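Local coordinates for iron transport multicopper oxidase FET3 (Saccharomyces cerevisiae, PDB 1ZPU), which oxidises ferrous iron to ferric iron with molecular oxygen, using four copper ions, for high-affinity iron uptake by yeast, and also oxidises cuprous copper, at residues Leu139-His144 and Gly196-Gln201; Pro76-Cys81 and Val346-Thr351; Thr219-Val224 and Tyr301-Glu306; Trp7-Asp12 and Phe31-Ile36. One frame throughout, in Å; residues are numbered along the deposited sequence.

Contact 1 (Leu139-His144 and Gly196-Gln201); sequences LSEWYH and GGFVSQ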
# COMPACT_ATOMS: atom_id res chain seq x y z
N LEU A 139 5.69 11.36 3.61
CA LEU A 139 5.28 12.10 2.43
C LEU A 139 3.87 11.69 2.02
O LEU A 139 3.48 10.51 2.13
CB LEU A 139 6.25 11.84 1.27
CG LEU A 139 7.75 11.72 1.53
CD1 LEU A 139 8.51 11.34 0.24
CD2 LEU A 139 8.29 13.00 2.09
N SER A 140 3.10 12.66 1.53
CA SER A 140 1.75 12.40 1.05
C SER A 140 1.29 13.52 0.14
O SER A 140 1.92 14.56 0.11
CB SER A 140 0.78 12.27 2.23
OG SER A 140 -0.53 12.05 1.76
N GLU A 141 0.21 13.32 -0.62
CA GLU A 141 -0.49 14.45 -1.25
C GLU A 141 -1.69 14.81 -0.38
O GLU A 141 -2.08 14.02 0.49
CB GLU A 141 -0.93 14.14 -2.68
CG GLU A 141 -2.17 13.23 -2.81
CD GLU A 141 -1.88 11.77 -2.48
OE1 GLU A 141 -1.31 11.07 -3.36
OE2 GLU A 141 -2.21 11.35 -1.33
N TRP A 142 -2.26 15.99 -0.60
CA TRP A 142 -3.40 16.43 0.19
C TRP A 142 -4.54 17.01 -0.69
O TRP A 142 -4.30 17.79 -1.62
CB TRP A 142 -2.92 17.44 1.23
CG TRP A 142 -3.95 17.80 2.22
CD1 TRP A 142 -4.54 19.01 2.38
CD2 TRP A 142 -4.54 16.93 3.17
NE1 TRP A 142 -5.47 18.97 3.40
CE2 TRP A 142 -5.49 17.69 3.90
CE3 TRP A 142 -4.37 15.58 3.49
CZ2 TRP A 142 -6.26 17.15 4.91
CZ3 TRP A 142 -5.15 15.04 4.51
CH2 TRP A 142 -6.08 15.83 5.21
N TYR A 143 -5.77 16.59 -0.40
CA TYR A 143 -6.97 17.08 -1.08
C TYR A 143 -7.71 18.03 -0.18
O TYR A 143 -7.63 17.93 1.04
CB TYR A 143 -7.91 15.92 -1.47
CG TYR A 143 -7.41 15.08 -2.63
CD1 TYR A 143 -6.49 14.07 -2.43
CD2 TYR A 143 -7.87 15.29 -3.92
CE1 TYR A 143 -6.02 13.29 -3.48
CE2 TYR A 143 -7.42 14.52 -4.99
CZ TYR A 143 -6.49 13.52 -4.75
OH TYR A 143 -6.02 12.73 -5.77
N HIS A 144 -8.44 18.96 -0.79
CA HIS A 144 -9.26 19.92 -0.05
C HIS A 144 -10.68 19.45 0.15
O HIS A 144 -11.42 20.01 0.94
CB HIS A 144 -9.28 21.23 -0.80
CG HIS A 144 -8.04 22.04 -0.59
ND1 HIS A 144 -7.99 23.39 -0.84
CD2 HIS A 144 -6.83 21.68 -0.10
CE1 HIS A 144 -6.78 23.84 -0.53
NE2 HIS A 144 -6.06 22.82 -0.09
N GLY A 196 0.75 8.35 0.93
CA GLY A 196 -0.23 9.01 0.08
C GLY A 196 -1.23 8.01 -0.48
O GLY A 196 -1.07 6.79 -0.34
N GLY A 197 -2.27 8.54 -1.12
CA GLY A 197 -3.32 7.70 -1.67
C GLY A 197 -3.23 7.60 -3.19
O GLY A 197 -3.90 6.77 -3.80
N PHE A 198 -2.41 8.43 -3.80
CA PHE A 198 -2.42 8.52 -5.24
C PHE A 198 -1.01 8.65 -5.81
O PHE A 198 -0.47 7.72 -6.36
CB PHE A 198 -3.32 9.71 -5.67
CG PHE A 198 -3.38 9.97 -7.15
CD1 PHE A 198 -3.09 8.97 -8.08
CD2 PHE A 198 -3.81 11.20 -7.62
CE1 PHE A 198 -3.19 9.22 -9.46
CE2 PHE A 198 -3.90 11.46 -9.01
CZ PHE A 198 -3.59 10.47 -9.92
N VAL A 199 -0.42 9.81 -5.61
CA VAL A 199 0.68 10.28 -6.43
C VAL A 199 2.09 9.81 -6.00
O VAL A 199 2.46 9.91 -4.83
CB VAL A 199 0.52 11.81 -6.50
CG1 VAL A 199 1.83 12.55 -6.33
CG2 VAL A 199 -0.22 12.20 -7.74
N SER A 200 2.88 9.29 -6.92
CA SER A 200 4.31 9.02 -6.63
C SER A 200 5.08 10.33 -6.39
O SER A 200 4.73 11.38 -6.93
CB SER A 200 4.98 8.34 -7.82
OG SER A 200 4.41 7.10 -8.16
N GLN A 201 6.15 10.27 -5.62
CA GLN A 201 6.92 11.49 -5.39
C GLN A 201 8.39 11.28 -5.61
O GLN A 201 8.93 10.20 -5.32
CB GLN A 201 6.72 11.98 -3.97
CG GLN A 201 5.30 12.37 -3.63
CD GLN A 201 5.23 13.12 -2.33
OE1 GLN A 201 6.18 13.80 -1.95
NE2 GLN A 201 4.11 13.00 -1.63
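Glu-141 turns the loop Gly-196 to Val-199 round its carboxylate, a good example of a buried acid held by backbone N-H groups. From CB the chain doubles back: CG sits between the backbone N and the carbonyl carbon (chi1 76°) and a second bend follows at chi2, which lifts the head group off strand 133-142 and into the loop. CD lies 3.5 Å from Gly-197 N. Beyond it the two oxygens divide the work. OE2 accepts Gly-197 N on its syn side at 2.8 Å, close to straight, and also rests on Gly-196 CA. OE1 takes two donors: Val-199 N at 2.7 Å, arriving nearly end-on to the C-O bond, and Phe-198 N at 2.9 Å, a more bent bond from above the carboxylate plane. Three successive N-H groups thus fix the rotation of the carboxylate and would be expected to stabilise its negative charge. On one flank Tyr-143 OH, itself bonded to Pro-165 O and Trp-467 NE1, reaches Phe-198 CD2 at 3.3 Å, the two side chains crossing at about a right angle. On the other, Gln-201 lays OE1, bonded to Gln-254 NE2, against Leu-139 CB. Phe-198 meets Trp-467 edge-to-face and its side chain is about 5 Å from that of His-468, a ligand of the type 1 copper, so this interstrand loop of the second cupredoxin domain borders that site of a multicopper oxidase.

Contact 2 (Pro76-Cys81 and Val346-Thr351); sequences PFLTQC and VPTLMT
Phe-77 and Leu-78 present their carbonyls to the start of helix 348-352, whose first N-H groups have no partner in a preceding helical turn. Among the hydrogen bonds, Phe-77 O takes two donors from one residue: Thr-348 N at 3.2 Å, from well above the carbonyl plane, and Thr-348 OG1 at 3.1 Å, much nearer that plane. The threonine can do this because OG1 stands beside its own backbone N (chi1 -45°). Leu-349 N then reaches Leu-78 O at 2.8 Å, nearly straight. A CA-H...O contact from Pro-347, the N-cap residue, to Phe-77 O adds to the set. The loop is held in shape by its own bond from Phe-77 N to Gln-80 O.

Apolar contacts lie beside this polar row. The Pro-347 ring sets CD against Phe-77 CD2 and CG against Cys-81 CB, both at 4.1 Å, while Met-350, bent at chi2, brings CE to Gln-80 CA. One covalent tie stands close by, the disulfide from Cys-81 to Cys-500. A valine in place of Thr-348 would probably cost Phe-77 O its hydroxyl donor, leaving the backbone N-H as its hydrogen-bond donor here, with a methyl group where the hydroxyl met that carbonyl. Loop carbonyls of the first cupredoxin domain thus do for a helix of the third what a capping side chain often does, so the chemistry of helix capping here also joins two domains.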
# COMPACT_ATOMS: atom_id res chain seq x y z
N PRO A 76 -11.69 -5.63 4.68
CA PRO A 76 -13.10 -6.02 4.62
C PRO A 76 -13.42 -6.88 3.40
O PRO A 76 -12.89 -6.66 2.31
CB PRO A 76 -13.85 -4.68 4.61
CG PRO A 76 -12.82 -3.63 4.37
CD PRO A 76 -11.51 -4.18 4.83
N PHE A 77 -14.25 -7.90 3.63
CA PHE A 77 -14.66 -8.92 2.66
C PHE A 77 -13.55 -9.82 2.11
O PHE A 77 -13.77 -10.61 1.19
CB PHE A 77 -15.56 -8.33 1.58
CG PHE A 77 -16.87 -7.85 2.12
CD1 PHE A 77 -17.08 -6.50 2.34
CD2 PHE A 77 -17.86 -8.75 2.46
CE1 PHE A 77 -18.28 -6.05 2.87
CE2 PHE A 77 -19.07 -8.31 2.99
CZ PHE A 77 -19.28 -6.96 3.20
N LEU A 78 -12.36 -9.71 2.70
CA LEU A 78 -11.28 -10.68 2.51
C LEU A 78 -11.05 -11.35 3.85
O LEU A 78 -11.09 -12.59 3.97
CB LEU A 78 -9.99 -9.96 2.13
CG LEU A 78 -9.61 -9.48 0.72
CD1 LEU A 78 -8.57 -10.40 0.11
CD2 LEU A 78 -10.80 -9.28 -0.19
N THR A 79 -10.87 -10.51 4.86
CA THR A 79 -10.25 -10.89 6.10
C THR A 79 -11.19 -10.71 7.28
O THR A 79 -11.05 -11.35 8.33
CB THR A 79 -8.97 -10.05 6.25
OG1 THR A 79 -7.85 -10.81 5.76
CG2 THR A 79 -8.72 -9.57 7.68
N GLN A 80 -12.17 -9.84 7.09
CA GLN A 80 -13.10 -9.43 8.13
C GLN A 80 -14.30 -8.81 7.43
O GLN A 80 -14.22 -8.50 6.25
CB GLN A 80 -12.48 -8.36 9.00
CG GLN A 80 -12.23 -7.06 8.23
CD GLN A 80 -11.62 -5.98 9.06
OE1 GLN A 80 -10.47 -6.08 9.51
NE2 GLN A 80 -12.38 -4.92 9.27
N CYS A 81 -15.39 -8.63 8.16
CA CYS A 81 -16.46 -7.78 7.65
C CYS A 81 -16.19 -6.36 8.18
O CYS A 81 -15.40 -6.20 9.11
CB CYS A 81 -17.83 -8.34 8.04
SG CYS A 81 -18.00 -8.57 9.79
N VAL A 346 -20.17 -12.61 1.62
CA VAL A 346 -19.52 -13.17 2.80
C VAL A 346 -18.00 -13.08 2.60
O VAL A 346 -17.50 -13.49 1.56
CB VAL A 346 -19.93 -14.66 3.05
CG1 VAL A 346 -19.35 -15.18 4.36
CG2 VAL A 346 -21.45 -14.82 3.06
N PRO A 347 -17.28 -12.55 3.61
CA PRO A 347 -15.83 -12.36 3.55
C PRO A 347 -15.13 -13.64 3.15
O PRO A 347 -15.52 -14.71 3.62
CB PRO A 347 -15.46 -12.02 4.99
CG PRO A 347 -16.70 -11.49 5.61
CD PRO A 347 -17.84 -12.10 4.90
N THR A 348 -14.11 -13.54 2.30
CA THR A 348 -13.38 -14.71 1.80
C THR A 348 -13.01 -15.67 2.93
O THR A 348 -13.39 -16.85 2.88
CB THR A 348 -12.09 -14.31 1.05
OG1 THR A 348 -12.36 -13.22 0.16
CG2 THR A 348 -11.54 -15.49 0.25
N LEU A 349 -12.29 -15.16 3.93
CA LEU A 349 -11.84 -15.98 5.06
C LEU A 349 -12.99 -16.70 5.78
O LEU A 349 -12.88 -17.87 6.13
CB LEU A 349 -11.02 -15.14 6.05
CG LEU A 349 -10.41 -15.80 7.29
CD1 LEU A 349 -9.42 -16.90 6.94
CD2 LEU A 349 -9.73 -14.75 8.12
N MET A 350 -14.10 -16.00 5.97
CA MET A 350 -15.27 -16.56 6.63
C MET A 350 -15.83 -17.78 5.89
O MET A 350 -16.36 -18.71 6.52
CB MET A 350 -16.33 -15.49 6.83
CG MET A 350 -16.19 -14.70 8.13
SD MET A 350 -14.66 -13.74 8.30
CE MET A 350 -15.10 -12.64 9.65
N THR A 351 -15.70 -17.80 4.56
CA THR A 351 -16.19 -18.96 3.80
C THR A 351 -15.19 -20.11 3.86
O THR A 351 -15.61 -21.26 4.02
CB THR A 351 -16.68 -18.66 2.34
OG1 THR A 351 -15.66 -18.97 1.39
CG2 THR A 351 -17.14 -17.22 2.18

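Contact 3 (Thr219-Val224 and Tyr301-Glu306); sequences TTEKNV and YLQPYE. With NAG (2-acetamido-2-deoxy-beta-D-glucopyranose), chain I; NAG (2-acetamido-2-deoxy-beta-D-glucopyranose), chain B.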
# COMPACT_ATOMS: atom_id res chain seq x y z
N THR A 219 16.07 -5.20 4.67
CA THR A 219 17.39 -4.56 4.75
C THR A 219 18.20 -4.80 3.47
O THR A 219 18.27 -5.92 2.95
CB THR A 219 18.26 -5.03 5.96
OG1 THR A 219 17.53 -4.90 7.18
CG2 THR A 219 19.54 -4.22 6.06
N THR A 220 18.85 -3.74 3.00
CA THR A 220 19.57 -3.79 1.75
C THR A 220 21.07 -3.51 1.94
O THR A 220 21.48 -3.01 3.00
CB THR A 220 18.88 -2.86 0.69
OG1 THR A 220 19.43 -3.11 -0.61
CG2 THR A 220 19.06 -1.40 1.01
N GLU A 221 21.89 -3.86 0.95
CA GLU A 221 23.28 -3.40 0.89
C GLU A 221 23.24 -1.91 0.56
O GLU A 221 22.40 -1.46 -0.23
CB GLU A 221 24.07 -4.10 -0.22
CG GLU A 221 24.09 -5.63 -0.16
CD GLU A 221 25.13 -6.20 0.81
OE1 GLU A 221 25.79 -5.43 1.55
OE2 GLU A 221 25.27 -7.45 0.83
N LYS A 222 24.16 -1.16 1.16
CA LYS A 222 24.26 0.28 0.96
C LYS A 222 24.23 0.66 -0.53
O LYS A 222 25.09 0.21 -1.29
CB LYS A 222 25.57 0.79 1.57
CG LYS A 222 25.78 0.46 3.03
CD LYS A 222 26.74 1.43 3.64
CE LYS A 222 26.72 1.33 5.15
NZ LYS A 222 27.16 2.59 5.80
N ASN A 223 23.25 1.47 -0.94
CA ASN A 223 23.27 2.07 -2.29
C ASN A 223 23.11 3.58 -2.20
O ASN A 223 22.07 4.07 -1.74
CB ASN A 223 22.20 1.46 -3.22
CG ASN A 223 22.52 1.65 -4.73
OD1 ASN A 223 22.83 2.76 -5.21
ND2 ASN A 223 22.41 0.54 -5.49
N VAL A 224 24.12 4.31 -2.65
CA VAL A 224 24.13 5.77 -2.60
C VAL A 224 23.40 6.39 -3.80
O VAL A 224 23.61 6.00 -4.93
CB VAL A 224 25.59 6.30 -2.52
CG1 VAL A 224 25.61 7.81 -2.50
CG2 VAL A 224 26.28 5.76 -1.28
N TYR A 301 17.48 -2.87 -8.77
CA TYR A 301 18.87 -3.30 -8.63
C TYR A 301 19.37 -3.32 -7.18
O TYR A 301 20.54 -3.65 -6.93
CB TYR A 301 19.78 -2.45 -9.51
CG TYR A 301 19.51 -2.63 -10.99
CD1 TYR A 301 18.74 -1.70 -11.70
CD2 TYR A 301 20.02 -3.72 -11.68
CE1 TYR A 301 18.49 -1.86 -13.06
CE2 TYR A 301 19.78 -3.90 -13.03
CZ TYR A 301 19.01 -2.96 -13.71
OH TYR A 301 18.77 -3.14 -15.06
N LEU A 302 18.49 -2.98 -6.23
CA LEU A 302 18.81 -3.09 -4.81
C LEU A 302 19.13 -4.55 -4.41
O LEU A 302 18.63 -5.51 -5.02
CB LEU A 302 17.68 -2.53 -3.96
CG LEU A 302 17.83 -1.10 -3.41
CD1 LEU A 302 18.85 -0.25 -4.17
CD2 LEU A 302 16.47 -0.43 -3.37
N GLN A 303 20.01 -4.71 -3.41
CA GLN A 303 20.48 -6.04 -3.03
C GLN A 303 20.20 -6.33 -1.57
O GLN A 303 20.85 -5.75 -0.69
CB GLN A 303 21.97 -6.19 -3.31
CG GLN A 303 22.32 -5.98 -4.76
CD GLN A 303 23.80 -5.81 -4.99
OE1 GLN A 303 24.22 -4.99 -5.79
NE2 GLN A 303 24.60 -6.58 -4.27
N PRO A 304 19.20 -7.19 -1.29
CA PRO A 304 18.88 -7.64 0.06
C PRO A 304 20.10 -8.03 0.87
O PRO A 304 21.00 -8.70 0.34
CB PRO A 304 18.02 -8.87 -0.20
CG PRO A 304 17.32 -8.55 -1.45
CD PRO A 304 18.28 -7.76 -2.29
N TYR A 305 20.15 -7.63 2.13
CA TYR A 305 21.24 -8.01 3.03
C TYR A 305 21.23 -9.51 3.27
O TYR A 305 22.28 -10.15 3.26
CB TYR A 305 21.14 -7.25 4.35
CG TYR A 305 22.35 -7.41 5.25
CD1 TYR A 305 23.56 -6.76 4.96
CD2 TYR A 305 22.28 -8.20 6.40
CE1 TYR A 305 24.66 -6.90 5.79
CE2 TYR A 305 23.38 -8.35 7.23
CZ TYR A 305 24.57 -7.70 6.92
OH TYR A 305 25.67 -7.86 7.74
N GLU A 306 20.05 -10.08 3.50
CA GLU A 306 19.89 -11.53 3.50
C GLU A 306 19.57 -12.00 2.09
O GLU A 306 18.43 -11.89 1.61
CB GLU A 306 18.83 -12.00 4.50
CG GLU A 306 19.34 -12.11 5.93
CD GLU A 306 18.21 -12.05 6.95
OE1 GLU A 306 17.15 -11.44 6.66
OE2 GLU A 306 18.39 -12.62 8.06
C1 NAG I . 23.09 0.54 -6.77
C2 NAG I . 23.35 -0.96 -6.85
C3 NAG I . 23.87 -1.39 -8.24
C4 NAG I . 23.37 -0.60 -9.47
C5 NAG I . 22.79 0.77 -9.11
C6 NAG I . 21.70 1.20 -10.09
C7 NAG I . 23.99 -1.96 -4.64
C8 NAG I . 22.55 -2.16 -4.21
N2 NAG I . 24.28 -1.34 -5.80
O3 NAG I . 23.56 -2.74 -8.47
O4 NAG I . 24.49 -0.51 -10.34
O5 NAG I . 22.19 0.79 -7.83
O6 NAG I . 20.81 2.11 -9.47
O7 NAG I . 24.89 -2.38 -3.91
C1 NAG B . 24.29 -0.46 -11.79
C2 NAG B . 25.12 -1.54 -12.55
C3 NAG B . 24.23 -2.62 -13.22
C4 NAG B . 23.03 -2.05 -13.99
C5 NAG B . 22.85 -0.57 -13.65
C6 NAG B . 21.55 0.05 -14.18
C7 NAG B . 27.34 -0.74 -13.49
C8 NAG B . 27.83 0.69 -13.77
N2 NAG B . 26.01 -0.94 -13.56
O3 NAG B . 23.75 -3.53 -12.25
O4 NAG B . 23.21 -2.25 -15.37
O5 NAG B . 22.94 -0.44 -12.24
O6 NAG B . 21.66 1.46 -14.11
O7 NAG B . 28.16 -1.65 -13.22
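Thr-220 and Pro-304 form a single antiparallel beta bridge, by which the connection between strands 271-277 and 316-326 adds itself to the outermost strand, 218-225, of a cupredoxin sheet. They make a non-hydrogen-bonded pair, a place where a proline, lacking an N-H, costs nothing. The flanking bonds are the tight part: Tyr-305 N to Thr-219 O and Glu-221 N to Gln-303 O, both 2.7 Å, the second nearly in line with the carbonyl. Thr-220 OG1, set anti to its backbone nitrogen (chi1 -169°), turns to the same Gln-303 O at 3.0 Å, a weak bond at most. Leu-302 CG packs against Thr-220 OG1, and Leu-302 CD1 rests 3.9 Å from Asn-223 CB.

The outward side is looser. Thr-219 CG2 and Tyr-305 CB lie alongside each other at 3.8 Å, their side chains pointing the same way; the bent Glu-221 chain sets its CG obliquely across Gln-303 CB. Farther along, sugar takes over from protein. Asn-223 ND2 is bonded covalently to C1 of an N-acetylglucosamine whose acetyl methyl C8 lies against Gln-303 CG. The glycan then runs on past Tyr-301, where C6 of the second N-acetylglucosamine sits over one face of the ring, offset toward its rim, 3.8 Å from CE1.

Contact 4 (Trp7-Asp12 and Phe31-Ile36); sequences WTTGWD and FPWPDI. With NAG (2-acetamido-2-deoxy-beta-D-glucopyranose), chain G.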
# COMPACT_ATOMS: atom_id res chain seq x y z
N TRP A 7 -8.29 3.18 20.39
CA TRP A 7 -8.49 4.25 19.42
C TRP A 7 -9.89 4.34 18.87
O TRP A 7 -10.47 3.33 18.45
CB TRP A 7 -7.57 4.08 18.23
CG TRP A 7 -6.14 4.13 18.53
CD1 TRP A 7 -5.54 4.67 19.62
CD2 TRP A 7 -5.09 3.64 17.70
NE1 TRP A 7 -4.19 4.53 19.53
CE2 TRP A 7 -3.89 3.89 18.36
CE3 TRP A 7 -5.06 3.00 16.46
CZ2 TRP A 7 -2.65 3.53 17.82
CZ3 TRP A 7 -3.83 2.63 15.92
CH2 TRP A 7 -2.64 2.91 16.59
N THR A 8 -10.41 5.56 18.84
CA THR A 8 -11.75 5.84 18.32
C THR A 8 -11.68 6.85 17.17
O THR A 8 -11.13 7.95 17.32
CB THR A 8 -12.67 6.38 19.42
OG1 THR A 8 -12.75 5.43 20.48
CG2 THR A 8 -14.05 6.65 18.86
N THR A 9 -12.25 6.45 16.03
CA THR A 9 -12.33 7.31 14.86
C THR A 9 -13.30 8.45 15.10
O THR A 9 -14.28 8.31 15.84
CB THR A 9 -12.82 6.57 13.61
OG1 THR A 9 -14.09 5.97 13.89
CG2 THR A 9 -11.84 5.50 13.18
N GLY A 10 -13.01 9.58 14.46
CA GLY A 10 -13.87 10.75 14.53
C GLY A 10 -13.55 11.75 13.45
O GLY A 10 -12.61 11.57 12.70
N TRP A 11 -14.35 12.81 13.39
CA TRP A 11 -14.12 13.90 12.44
C TRP A 11 -13.88 15.21 13.18
O TRP A 11 -14.61 15.55 14.10
CB TRP A 11 -15.32 14.06 11.51
CG TRP A 11 -15.48 12.97 10.50
CD1 TRP A 11 -16.34 11.92 10.56
CD2 TRP A 11 -14.76 12.83 9.27
NE1 TRP A 11 -16.20 11.12 9.45
CE2 TRP A 11 -15.24 11.66 8.64
CE3 TRP A 11 -13.75 13.58 8.64
CZ2 TRP A 11 -14.74 11.21 7.40
CZ3 TRP A 11 -13.26 13.13 7.40
CH2 TRP A 11 -13.77 11.96 6.80
N ASP A 12 -12.86 15.93 12.76
CA ASP A 12 -12.59 17.27 13.27
C ASP A 12 -11.94 18.10 12.19
O ASP A 12 -11.29 17.56 11.29
CB ASP A 12 -11.69 17.21 14.50
CG ASP A 12 -12.48 17.03 15.78
OD1 ASP A 12 -12.91 18.07 16.34
OD2 ASP A 12 -12.68 15.85 16.21
N PHE A 31 -5.12 14.65 16.00
CA PHE A 31 -4.56 14.53 14.67
C PHE A 31 -3.18 15.12 14.70
O PHE A 31 -3.00 16.20 15.26
CB PHE A 31 -5.41 15.30 13.67
CG PHE A 31 -5.09 14.97 12.25
CD1 PHE A 31 -5.69 13.89 11.61
CD2 PHE A 31 -4.16 15.73 11.55
CE1 PHE A 31 -5.40 13.57 10.32
CE2 PHE A 31 -3.84 15.43 10.25
CZ PHE A 31 -4.46 14.34 9.62
N PRO A 32 -2.21 14.47 14.04
CA PRO A 32 -2.34 13.23 13.25
C PRO A 32 -2.47 11.97 14.10
O PRO A 32 -2.27 12.04 15.30
CB PRO A 32 -1.03 13.19 12.44
CG PRO A 32 -0.08 14.02 13.22
CD PRO A 32 -0.84 15.02 14.02
N TRP A 33 -2.79 10.84 13.47
CA TRP A 33 -2.81 9.54 14.15
C TRP A 33 -1.43 9.16 14.71
O TRP A 33 -0.42 9.63 14.21
CB TRP A 33 -3.33 8.46 13.20
CG TRP A 33 -4.82 8.50 13.05
CD1 TRP A 33 -5.57 9.53 12.54
CD2 TRP A 33 -5.74 7.48 13.44
NE1 TRP A 33 -6.91 9.21 12.59
CE2 TRP A 33 -7.03 7.96 13.14
CE3 TRP A 33 -5.60 6.22 14.02
CZ2 TRP A 33 -8.19 7.20 13.40
CZ3 TRP A 33 -6.73 5.48 14.28
CH2 TRP A 33 -8.02 5.97 13.97
N PRO A 34 -1.39 8.35 15.77
CA PRO A 34 -0.12 8.03 16.43
C PRO A 34 0.78 7.12 15.60
O PRO A 34 0.31 6.48 14.66
CB PRO A 34 -0.56 7.27 17.67
CG PRO A 34 -1.86 6.65 17.28
CD PRO A 34 -2.52 7.67 16.43
N ASP A 35 2.06 7.05 15.94
CA ASP A 35 2.93 6.03 15.38
C ASP A 35 3.21 4.95 16.41
O ASP A 35 3.40 5.25 17.59
CB ASP A 35 4.24 6.63 14.89
CG ASP A 35 4.04 7.82 13.96
OD1 ASP A 35 3.26 7.71 12.96
OD2 ASP A 35 4.67 8.87 14.24
N ILE A 36 3.23 3.70 15.96
CA ILE A 36 3.55 2.57 16.83
C ILE A 36 5.00 2.15 16.66
O ILE A 36 5.49 2.02 15.53
CB ILE A 36 2.65 1.35 16.55
CG1 ILE A 36 1.18 1.71 16.75
CG2 ILE A 36 3.01 0.21 17.46
CD1 ILE A 36 0.22 0.74 16.07
C1 NAG G . 7.96 13.40 11.31
C2 NAG G . 9.07 14.02 12.17
C3 NAG G . 9.88 12.93 12.87
C4 NAG G . 9.00 11.89 13.58
C5 NAG G . 7.91 11.42 12.64
C6 NAG G . 6.93 10.62 13.47
C7 NAG G . 10.25 16.11 11.70
C8 NAG G . 11.38 16.79 10.96
N2 NAG G . 9.93 14.85 11.37
O3 NAG G . 10.71 13.54 13.81
O4 NAG G . 9.72 10.72 13.90
O5 NAG G . 7.21 12.52 12.12
O6 NAG G . 5.93 10.05 12.65
O7 NAG G . 9.65 16.72 12.58
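Thr-9 OG1 is held by Gly-51 N and, weakly, by Thr-49 O, and CG2 meets the indole of Trp-33. Thr-9 CG2 lies in the plane of the Trp-33 ring, at its edge, 3.9 Å from Trp-33 CH2. The Trp-33 side chain is anchored by NE1 to Ile-25 O, and its benzene edge points at the face of Trp-7, consistent with that anchor. The two indoles form an offset edge-to-face pair, six-membered ring centroids 5.7 Å apart and planes at 87°, with Trp-33 CZ3 nearest Trp-7 CE3 at 3.7 Å. Pro-34 slides past in the opposite sense, its CG close to Trp-7 CZ2, and Ile-36 comes up at a slant to put its CD1 3.6 Å from Trp-7 CH2. Tyr-104 ties the group further: its ring meets Trp-7 while its hydroxyl bonds Pro-34 O. Cutting Trp-7 back to an alanine methyl is likely to open a gap among Trp-33, Pro-34 and Ile-36 and leave the Trp-33 edge without an aromatic face to rest on. Strand 2-14 and the loop leading into strand 36-39, with that strand's first residue, therefore join by dispersion and ring quadrupoles inside the first cupredoxin domain.

Contact 2 joins the first domain of this three-domain cupredoxin chain to the third, whereas contacts 1 and 4 each lie within one domain. Contacts 1 and 2, on opposite sides of the chain's centre and about 29 Å apart between centres, both border metal sites: the side chains of Phe-198 and Leu-78 are about 7 and 8 Å from a copper ion. Contact 4 comes about 5 Å from contact 1 by nearest atoms, and its Trp-33 side chain is about 9 Å from that of His-105, a type 3 ligand. Contact 3 reaches the sheet of contact 1 but lies away from the copper sites, about 36 Å from contact 2 between centres, on a glycosylated edge.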